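Local atomic coordinates of glyoxalase family protein (Bacillus cereus, PDB entry 1ZSW), a protein that binds zinc and belongs to the glyoxalase/bleomycin resistance protein/dioxygenase superfamily, though its reaction is unknown. Residues His245-Val251 / Leu292-Asp298. Sequence-based numbering, arbitrary orientation.
Sequences HHLAIRV and LFEIATD. With ZN (zinc ion), chain B.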
ATOM      1  N   HIS A 245      -5.361   4.107   5.922  1.00 15.03           N
ATOM      2  CA  HIS A 245      -6.116   3.282   6.821  1.00 16.15           C
ATOM      3  C   HIS A 245      -5.319   2.027   7.254  1.00 16.31           C
ATOM      4  O   HIS A 245      -5.288   1.696   8.419  1.00 16.31           O
ATOM      5  CB  HIS A 245      -7.450   2.909   6.178  1.00 19.61           C
ATOM      6  CG  HIS A 245      -8.304   2.052   7.043  1.00 22.23           C
ATOM      7  ND1 HIS A 245      -8.336   0.682   6.909  1.00 21.56           N
ATOM      8  CD2 HIS A 245      -9.137   2.355   8.065  1.00 26.45           C
ATOM      9  CE1 HIS A 245      -9.169   0.175   7.805  1.00 27.34           C
ATOM     10  NE2 HIS A 245      -9.662   1.168   8.525  1.00 28.08           N
ATOM     11  N   HIS A 246      -4.628   1.409   6.307  1.00 15.72           N
ATOM     12  CA  HIS A 246      -3.790   0.220   6.621  1.00 13.64           C
ATOM     13  C   HIS A 246      -2.778  -0.046   5.526  1.00 13.30           C
ATOM     14  O   HIS A 246      -2.938   0.371   4.385  1.00 14.60           O
ATOM     15  CB  HIS A 246      -4.654  -1.073   6.868  1.00 14.79           C
ATOM     16  CG  HIS A 246      -5.436  -1.533   5.680  1.00 15.69           C
ATOM     17  ND1 HIS A 246      -6.721  -1.093   5.422  1.00 19.78           N
ATOM     18  CD2 HIS A 246      -5.161  -2.467   4.741  1.00 18.03           C
ATOM     19  CE1 HIS A 246      -7.165  -1.683   4.320  1.00 18.59           C
ATOM     20  NE2 HIS A 246      -6.230  -2.507   3.876  1.00 18.73           N
ATOM     21  N   LEU A 247      -1.755  -0.806   5.900  1.00 14.37           N
ATOM     22  CA  LEU A 247      -0.747  -1.300   4.974  1.00 14.21           C
ATOM     23  C   LEU A 247      -0.859  -2.813   4.965  1.00 14.61           C
ATOM     24  O   LEU A 247      -0.941  -3.426   6.057  1.00 15.99           O
ATOM     25  CB  LEU A 247       0.670  -0.931   5.454  1.00 15.85           C
ATOM     26  CG  LEU A 247       1.824  -1.607   4.704  1.00 14.03           C
ATOM     27  CD1 LEU A 247       1.933  -1.161   3.267  1.00 15.98           C
ATOM     28  CD2 LEU A 247       3.153  -1.336   5.445  1.00 16.83           C
ATOM     29  N   ALA A 248      -0.926  -3.378   3.753  1.00 13.86           N
ATOM     30  CA  ALA A 248      -0.942  -4.849   3.586  1.00 13.35           C
ATOM     31  C   ALA A 248       0.384  -5.337   3.070  1.00 15.01           C
ATOM     32  O   ALA A 248       0.963  -4.700   2.183  1.00 15.95           O
ATOM     33  CB  ALA A 248      -2.051  -5.289   2.626  1.00 14.35           C
ATOM     34  N   ILE A 249       0.837  -6.463   3.628  1.00 16.06           N
ATOM     35  CA  ILE A 249       2.083  -7.121   3.193  1.00 16.50           C
ATOM     36  C   ILE A 249       1.758  -8.464   2.566  1.00 17.20           C
ATOM     37  O   ILE A 249       0.741  -9.042   2.881  1.00 16.01           O
ATOM     38  CB  ILE A 249       3.106  -7.275   4.339  1.00 15.99           C
ATOM     39  CG1 ILE A 249       2.592  -8.215   5.434  1.00 16.78           C
ATOM     40  CG2 ILE A 249       3.412  -5.858   4.944  1.00 17.05           C
ATOM     41  CD1 ILE A 249       3.512  -8.382   6.718  1.00 19.68           C
ATOM     42  N   ARG A 250       2.663  -8.939   1.707  1.00 16.34           N
ATOM     43  CA  ARG A 250       2.415 -10.108   0.867  1.00 15.48           C
ATOM     44  C   ARG A 250       2.801 -11.407   1.517  1.00 17.10           C
ATOM     45  O   ARG A 250       3.908 -11.530   2.066  1.00 19.26           O
ATOM     46  CB  ARG A 250       3.244 -10.030  -0.438  1.00 16.92           C
ATOM     47  CG  ARG A 250       2.836  -8.849  -1.316  1.00 16.40           C
ATOM     48  CD  ARG A 250       3.874  -8.635  -2.412  1.00 19.80           C
ATOM     49  NE  ARG A 250       4.059  -9.860  -3.221  1.00 21.53           N
ATOM     50  CZ  ARG A 250       5.067 -10.067  -4.065  1.00 27.26           C
ATOM     51  NH1 ARG A 250       6.008  -9.136  -4.263  1.00 20.35           N
ATOM     52  NH2 ARG A 250       5.129 -11.220  -4.705  1.00 25.83           N
ATOM     53  N   VAL A 251       1.913 -12.402   1.373  1.00 17.13           N
ATOM     54  CA  VAL A 251       2.331 -13.799   1.615  1.00 16.97           C
ATOM     55  C   VAL A 251       1.969 -14.652   0.397  1.00 17.98           C
ATOM     56  O   VAL A 251       1.150 -14.266  -0.400  1.00 19.34           O
ATOM     57  CB  VAL A 251       1.771 -14.352   2.929  1.00 16.59           C
ATOM     58  CG1 VAL A 251       2.169 -13.414   4.078  1.00 17.40           C
ATOM     59  CG2 VAL A 251       0.259 -14.545   2.817  1.00 19.10           C
ATOM     60  N   LEU A 292      -2.499  -0.277  11.829  1.00 19.27           N
ATOM     61  CA  LEU A 292      -3.245  -1.445  11.312  1.00 16.79           C
ATOM     62  C   LEU A 292      -2.506  -2.038  10.162  1.00 16.82           C
ATOM     63  O   LEU A 292      -2.291  -1.398   9.124  1.00 16.58           O
ATOM     64  CB  LEU A 292      -4.659  -1.015  10.851  1.00 16.73           C
ATOM     65  CG  LEU A 292      -5.626  -2.104  10.390  1.00 18.57           C
ATOM     66  CD1 LEU A 292      -5.900  -3.090  11.502  1.00 19.05           C
ATOM     67  CD2 LEU A 292      -6.940  -1.443   9.972  1.00 17.17           C
ATOM     68  N   PHE A 293      -2.132  -3.300  10.332  1.00 17.07           N
ATOM     69  CA  PHE A 293      -1.492  -4.050   9.285  1.00 16.16           C
ATOM     70  C   PHE A 293      -2.455  -5.103   8.740  1.00 16.51           C
ATOM     71  O   PHE A 293      -3.340  -5.599   9.482  1.00 17.49           O
ATOM     72  CB  PHE A 293      -0.299  -4.813   9.853  1.00 16.31           C
ATOM     73  CG  PHE A 293       0.918  -3.995  10.042  1.00 20.96           C
ATOM     74  CD1 PHE A 293       1.282  -3.612  11.295  1.00 20.89           C
ATOM     75  CD2 PHE A 293       1.752  -3.682   8.969  1.00 27.67           C
ATOM     76  CE1 PHE A 293       2.465  -2.895  11.525  1.00 24.29           C
ATOM     77  CE2 PHE A 293       2.935  -2.939   9.191  1.00 30.72           C
ATOM     78  CZ  PHE A 293       3.262  -2.540  10.491  1.00 20.96           C
ATOM     79  N   GLU A 294      -2.283  -5.456   7.484  1.00 16.09           N
ATOM     80  CA  GLU A 294      -3.032  -6.569   6.909  1.00 14.90           C
ATOM     81  C   GLU A 294      -2.009  -7.516   6.305  1.00 16.46           C
ATOM     82  O   GLU A 294      -0.977  -7.086   5.752  1.00 17.65           O
ATOM     83  CB  GLU A 294      -3.982  -6.021   5.862  1.00 14.94           C
ATOM     84  CG  GLU A 294      -4.802  -7.092   5.093  1.00 14.57           C
ATOM     85  CD  GLU A 294      -5.648  -6.489   3.990  1.00 22.41           C
ATOM     86  OE1 GLU A 294      -5.488  -5.292   3.674  1.00 19.94           O
ATOM     87  OE2 GLU A 294      -6.499  -7.239   3.453  1.00 27.37           O
ATOM     88  N   ILE A 295      -2.286  -8.813   6.396  1.00 17.21           N
ATOM     89  CA  ILE A 295      -1.426  -9.807   5.761  1.00 17.21           C
ATOM     90  C   ILE A 295      -2.282 -10.448   4.668  1.00 16.55           C
ATOM     91  O   ILE A 295      -3.322 -11.001   4.982  1.00 19.14           O
ATOM     92  CB  ILE A 295      -0.979 -10.886   6.791  1.00 16.88           C
ATOM     93  CG1 ILE A 295      -0.367 -10.196   8.017  1.00 17.66           C
ATOM     94  CG2 ILE A 295       0.046 -11.853   6.152  1.00 18.79           C
ATOM     95  CD1 ILE A 295       0.122 -11.145   9.131  1.00 21.25           C
ATOM     96  N   ALA A 296      -1.855 -10.346   3.408  1.00 15.54           N
ATOM     97  CA  ALA A 296      -2.707 -10.725   2.279  1.00 16.63           C
ATOM     98  C   ALA A 296      -1.991 -11.699   1.362  1.00 18.68           C
ATOM     99  O   ALA A 296      -0.805 -11.522   1.014  1.00 18.01           O
ATOM    100  CB  ALA A 296      -3.157  -9.499   1.471  1.00 17.86           C
ATOM    101  N   THR A 297      -2.736 -12.703   0.890  1.00 17.82           N
ATOM    102  CA  THR A 297      -2.158 -13.568  -0.146  1.00 18.48           C
ATOM    103  C   THR A 297      -1.993 -12.889  -1.509  1.00 18.37           C
ATOM    104  O   THR A 297      -2.795 -12.022  -1.912  1.00 19.77           O
ATOM    105  CB  THR A 297      -3.009 -14.871  -0.313  1.00 18.22           C
ATOM    106  OG1 THR A 297      -4.310 -14.538  -0.834  1.00 20.69           O
ATOM    107  CG2 THR A 297      -3.136 -15.609   1.029  1.00 19.73           C
ATOM    108  N   ASP A 298      -0.964 -13.284  -2.247  1.00 19.42           N
ATOM    109  CA  ASP A 298      -0.698 -12.736  -3.587  1.00 19.95           C
ATOM    110  C   ASP A 298      -1.826 -13.022  -4.551  1.00 21.35           C
ATOM    111  O   ASP A 298      -2.189 -12.179  -5.362  1.00 22.43           O
ATOM    112  CB  ASP A 298       0.617 -13.287  -4.167  1.00 21.19           C
ATOM    113  CG  ASP A 298       1.850 -12.525  -3.688  1.00 25.84           C
ATOM    114  OD1 ASP A 298       1.734 -11.401  -3.144  1.00 26.29           O
ATOM    115  OD2 ASP A 298       2.968 -13.038  -3.904  1.00 26.58           O
TER
HETATM  116 ZN    ZN B 315      -6.592  -4.051   2.514  1.00 23.99          ZN
HETATM  117  O   HOH W   1      -3.256   2.517  10.737  1.00 23.84           O
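His246 and Glu294, from neighbouring parallel strands, converge on one zinc ion: His246 NE2 binds it at 2.1 Å and Glu294 OE1 at 2.0 Å, with the ring and carboxylate planes 64° apart. Glu294 reaches the metal through an extended chain, its CG anti to the backbone N, passing beside Ala248 CB; its other oxygen, OE2, is hydrogen-bonded to Ser282. At the edge of the His246 ring and in its plane, ND1 donates a nearly straight bond (174°) to ND1 of His245, 2.8 Å away, which should fix the ring's rotation. His33 supplies a third protein ligand.

Between the backbones runs a parallel ladder: Leu247, Ile249 and Val251 each give their N-H to, and take an N-H from, segment 292-298; the Leu247 N to Leu292 O bond is weak. Leu247 lies alongside Phe293, and Val251 CG1 meets Ile295 CG2 tightly at 3.4 Å, both residues touching Trp260 of helix 254-266.

At the far end Arg250 and Asp298 form a side-on, two-pronged salt bridge, NE to OD1 (2.8 Å) and NH2 to OD2 (2.9 Å), both oxygens met on their syn sides but out of the carboxylate plane, the groups turned 36° against each other. The face of Ala248 and Glu294 is turned to the zinc, that of Leu247, Ile249 and Ile295 is apolar; the His/Glu zinc site is consistent with a metal-centred active site as in vicinal oxygen chelate relatives.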